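Local atomic coordinates of long form salivary protein D7L1 (Culex quinquefasciatus, PDB entry 6V4C), a protein that binds and sequesters ADP, ATP and related adenine nucleotides of the host, inhibiting platelet aggregation and so helping the mosquito to feed on blood. Residues 159-171 / 283-295. Residues are numbered along the deposited sequence; the frame is centred on the assembly and turned at random.
Sequences YQDGEAAYCNVRK and RSKVKALDSEAKC
Cys167 and Cys295 are joined covalently, SG to SG at 2.0 Å, with a torsion of -82° about the S-S bond, near the right angle of a relaxed disulfide. The Cys295 sulfur also lies 5.1 Å from the centroid of the Tyr166 ring, an oblique sulfur-aromatic contact, and Ala293 CB reaches CE2 of the same ring at 3.7 Å. One turn further along helix 164-172, Arg170 forms a salt bridge with Asp290. NE and NH2 of Arg170 both donate to Asp290 OD1, each at 2.8 Å. This side-on grip ends on one oxygen, which lies in the guanidinium plane, while the carboxylate plane is turned 66° from it; NE meets OD1 nearly along its C-O bond, NH2 from above the carboxylate plane. Bends at chi2 and chi3 carry the arginine chain toward helix 279-292, where Leu289 CB lies over one face of the guanidinium, 3.4 Å from NH2. NH1 forms a salt bridge with Glu260 of helix 249-263, a second anchor that probably limits the group's rotation.

In the turn ahead of helix 164-172, a type II turn, Gly162 has positive phi and brings its N to 3.1 Å from Ala293 O in a weak hydrogen bond, and its CA approaches Lys294 O. Arg152 of helix 150-158 makes a salt bridge with Asp161 and a hydrogen bond with Tyr166 OH, tying the turn and the tyrosine to a third helix. Lys294 turns the chain out of helix 279-292 through a Schellman motif, directing Cys295 back toward Cys167. The axes of segments 164-171 and 283-292 run at 169° to each other, a nearly antiparallel helix pair whose disulfide anchors the C-terminus to the second odorant-binding-protein-like domain of this long-form D7 protein.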
# COMPACT_ATOMS: atom_id res chain seq x y z
N TYR A 159 -2.26 -22.75 2.91
CA TYR A 159 -2.00 -23.87 2.02
C TYR A 159 -0.63 -24.46 2.29
O TYR A 159 0.33 -23.75 2.62
CB TYR A 159 -2.05 -23.44 0.55
CG TYR A 159 -3.41 -22.97 0.09
CD1 TYR A 159 -4.41 -23.89 -0.19
CD2 TYR A 159 -3.68 -21.63 -0.09
CE1 TYR A 159 -5.66 -23.47 -0.62
CE2 TYR A 159 -4.92 -21.20 -0.52
CZ TYR A 159 -5.90 -22.12 -0.79
OH TYR A 159 -7.14 -21.70 -1.21
N GLN A 160 -0.54 -25.78 2.14
CA GLN A 160 0.75 -26.44 2.07
C GLN A 160 1.33 -26.27 0.67
O GLN A 160 0.60 -26.31 -0.32
CB GLN A 160 0.60 -27.94 2.36
CG GLN A 160 0.27 -28.26 3.80
CD GLN A 160 0.59 -29.70 4.15
OE1 GLN A 160 -0.29 -30.47 4.53
NE2 GLN A 160 1.86 -30.08 4.01
N ASP A 161 2.64 -26.05 0.61
CA ASP A 161 3.31 -25.91 -0.67
C ASP A 161 3.03 -27.12 -1.55
O ASP A 161 3.16 -28.26 -1.11
CB ASP A 161 4.82 -25.76 -0.46
CG ASP A 161 5.19 -24.42 0.15
OD1 ASP A 161 4.28 -23.62 0.46
OD2 ASP A 161 6.40 -24.15 0.30
N GLY A 162 2.62 -26.86 -2.79
CA GLY A 162 2.41 -27.90 -3.76
C GLY A 162 1.09 -28.64 -3.67
O GLY A 162 0.85 -29.53 -4.50
N GLU A 163 0.23 -28.31 -2.71
CA GLU A 163 -1.04 -29.01 -2.63
C GLU A 163 -1.96 -28.59 -3.78
O GLU A 163 -1.87 -27.46 -4.29
CB GLU A 163 -1.71 -28.80 -1.27
CG GLU A 163 -2.51 -27.52 -1.12
CD GLU A 163 -3.34 -27.51 0.15
OE1 GLU A 163 -4.49 -28.00 0.12
OE2 GLU A 163 -2.84 -27.03 1.19
N ALA A 164 -2.84 -29.51 -4.18
CA ALA A 164 -3.58 -29.35 -5.43
C ALA A 164 -4.41 -28.07 -5.45
O ALA A 164 -4.44 -27.35 -6.45
CB ALA A 164 -4.45 -30.57 -5.69
N ALA A 165 -5.11 -27.77 -4.35
CA ALA A 165 -5.92 -26.56 -4.31
C ALA A 165 -5.04 -25.32 -4.46
O ALA A 165 -5.44 -24.36 -5.13
CB ALA A 165 -6.72 -26.50 -3.00
N TYR A 166 -3.85 -25.34 -3.86
CA TYR A 166 -2.95 -24.19 -3.94
C TYR A 166 -2.49 -23.96 -5.37
O TYR A 166 -2.47 -22.82 -5.85
CB TYR A 166 -1.76 -24.42 -3.02
CG TYR A 166 -0.90 -23.20 -2.77
CD1 TYR A 166 -1.35 -21.93 -3.09
CD2 TYR A 166 0.37 -23.33 -2.20
CE1 TYR A 166 -0.56 -20.81 -2.85
CE2 TYR A 166 1.16 -22.22 -1.97
CZ TYR A 166 0.70 -20.97 -2.30
OH TYR A 166 1.49 -19.87 -2.06
N CYS A 167 -2.12 -25.03 -6.08
CA CYS A 167 -1.66 -24.86 -7.45
C CYS A 167 -2.79 -24.43 -8.39
O CYS A 167 -2.52 -23.78 -9.41
CB CYS A 167 -0.97 -26.12 -7.95
SG CYS A 167 0.45 -26.59 -6.93
N ASN A 168 -4.04 -24.76 -8.06
CA ASN A 168 -5.16 -24.22 -8.81
C ASN A 168 -5.27 -22.71 -8.62
O ASN A 168 -5.58 -21.98 -9.57
CB ASN A 168 -6.46 -24.92 -8.41
CG ASN A 168 -6.58 -26.31 -9.01
OD1 ASN A 168 -5.92 -26.63 -10.00
ND2 ASN A 168 -7.44 -27.13 -8.41
N VAL A 169 -5.02 -22.23 -7.40
CA VAL A 169 -5.00 -20.79 -7.16
C VAL A 169 -3.92 -20.12 -8.00
O VAL A 169 -4.14 -19.07 -8.61
CB VAL A 169 -4.80 -20.49 -5.66
CG1 VAL A 169 -4.65 -18.99 -5.42
CG2 VAL A 169 -5.97 -21.04 -4.85
N ARG A 170 -2.73 -20.74 -8.04
CA ARG A 170 -1.65 -20.20 -8.86
C ARG A 170 -2.01 -20.22 -10.34
O ARG A 170 -1.72 -19.27 -11.07
CB ARG A 170 -0.37 -21.02 -8.63
CG ARG A 170 0.25 -20.86 -7.25
CD ARG A 170 0.79 -19.45 -7.06
NE ARG A 170 1.48 -18.98 -8.25
CZ ARG A 170 1.70 -17.70 -8.52
NH1 ARG A 170 1.29 -16.76 -7.68
NH2 ARG A 170 2.33 -17.35 -9.64
N LYS A 171 -2.65 -21.30 -10.79
CA LYS A 171 -2.88 -21.51 -12.22
C LYS A 171 -4.05 -20.70 -12.75
O LYS A 171 -3.96 -20.12 -13.84
CB LYS A 171 -3.11 -23.00 -12.47
CG LYS A 171 -3.01 -23.46 -13.91
CD LYS A 171 -3.04 -24.98 -13.99
CE LYS A 171 -2.77 -25.49 -15.39
NZ LYS A 171 -2.46 -26.94 -15.39
N ARG A 283 6.09 -13.27 -17.95
CA ARG A 283 5.98 -14.73 -18.04
C ARG A 283 6.96 -15.42 -17.10
O ARG A 283 6.58 -16.36 -16.38
CB ARG A 283 6.19 -15.19 -19.48
CG ARG A 283 5.06 -14.85 -20.44
CD ARG A 283 5.26 -15.57 -21.77
NE ARG A 283 5.25 -17.02 -21.61
CZ ARG A 283 5.69 -17.89 -22.52
NH1 ARG A 283 6.19 -17.45 -23.67
NH2 ARG A 283 5.65 -19.19 -22.28
N SER A 284 8.22 -15.00 -17.11
CA SER A 284 9.20 -15.66 -16.25
C SER A 284 9.01 -15.29 -14.79
O SER A 284 9.39 -16.07 -13.90
CB SER A 284 10.63 -15.38 -16.74
OG SER A 284 10.87 -13.99 -16.88
N LYS A 285 8.42 -14.12 -14.51
CA LYS A 285 8.13 -13.77 -13.12
C LYS A 285 7.01 -14.63 -12.56
O LYS A 285 7.08 -15.08 -11.41
CB LYS A 285 7.81 -12.29 -13.01
CG LYS A 285 9.02 -11.40 -13.24
CD LYS A 285 8.75 -9.96 -12.87
CE LYS A 285 10.05 -9.17 -12.80
NZ LYS A 285 11.00 -9.74 -11.80
N VAL A 286 5.96 -14.86 -13.34
CA VAL A 286 4.87 -15.74 -12.91
C VAL A 286 5.39 -17.16 -12.73
O VAL A 286 5.01 -17.86 -11.79
CB VAL A 286 3.69 -15.66 -13.89
CG1 VAL A 286 2.62 -16.69 -13.54
CG2 VAL A 286 3.09 -14.26 -13.89
N LYS A 287 6.28 -17.60 -13.62
CA LYS A 287 6.87 -18.93 -13.48
C LYS A 287 7.67 -19.05 -12.19
O LYS A 287 7.59 -20.07 -11.49
CB LYS A 287 7.74 -19.27 -14.69
CG LYS A 287 6.98 -19.89 -15.86
N ALA A 288 8.46 -18.03 -11.86
CA ALA A 288 9.27 -18.08 -10.64
C ALA A 288 8.39 -18.11 -9.40
O ALA A 288 8.72 -18.77 -8.41
CB ALA A 288 10.24 -16.91 -10.60
N LEU A 289 7.25 -17.41 -9.44
CA LEU A 289 6.33 -17.42 -8.30
C LEU A 289 5.62 -18.76 -8.17
O LEU A 289 5.35 -19.21 -7.06
CB LEU A 289 5.32 -16.27 -8.44
CG LEU A 289 5.87 -14.87 -8.19
CD1 LEU A 289 4.98 -13.81 -8.83
CD2 LEU A 289 6.00 -14.62 -6.69
N ASP A 290 5.31 -19.40 -9.30
CA ASP A 290 4.80 -20.77 -9.26
C ASP A 290 5.81 -21.70 -8.58
O ASP A 290 5.45 -22.51 -7.72
CB ASP A 290 4.53 -21.28 -10.68
CG ASP A 290 3.37 -20.56 -11.36
OD1 ASP A 290 2.54 -19.94 -10.66
OD2 ASP A 290 3.28 -20.65 -12.60
N SER A 291 7.08 -21.59 -8.97
CA SER A 291 8.12 -22.44 -8.40
C SER A 291 8.29 -22.18 -6.91
O SER A 291 8.49 -23.12 -6.13
CB SER A 291 9.43 -22.20 -9.14
OG SER A 291 10.49 -22.92 -8.53
N GLU A 292 8.21 -20.91 -6.50
CA GLU A 292 8.29 -20.56 -5.09
C GLU A 292 7.20 -21.27 -4.28
O GLU A 292 7.44 -21.68 -3.14
CB GLU A 292 8.17 -19.05 -4.95
CG GLU A 292 8.25 -18.51 -3.54
CD GLU A 292 8.09 -17.00 -3.50
OE1 GLU A 292 6.99 -16.51 -3.83
OE2 GLU A 292 9.08 -16.31 -3.16
N ALA A 293 6.01 -21.41 -4.86
CA ALA A 293 4.92 -22.12 -4.21
C ALA A 293 4.99 -23.63 -4.42
O ALA A 293 4.08 -24.34 -3.96
CB ALA A 293 3.57 -21.58 -4.69
N LYS A 294 6.03 -24.12 -5.09
CA LYS A 294 6.17 -25.54 -5.43
C LYS A 294 5.02 -26.01 -6.31
O LYS A 294 4.50 -27.12 -6.15
CB LYS A 294 6.35 -26.43 -4.19
CG LYS A 294 7.78 -26.49 -3.67
CD LYS A 294 8.23 -25.18 -3.05
CE LYS A 294 9.73 -25.18 -2.76
NZ LYS A 294 10.12 -26.27 -1.83
N CYS A 295 4.62 -25.17 -7.26
CA CYS A 295 3.54 -25.48 -8.19
C CYS A 295 4.00 -25.46 -9.64
O CYS A 295 5.20 -25.32 -9.91
CB CYS A 295 2.37 -24.51 -8.00
SG CYS A 295 1.38 -24.82 -6.52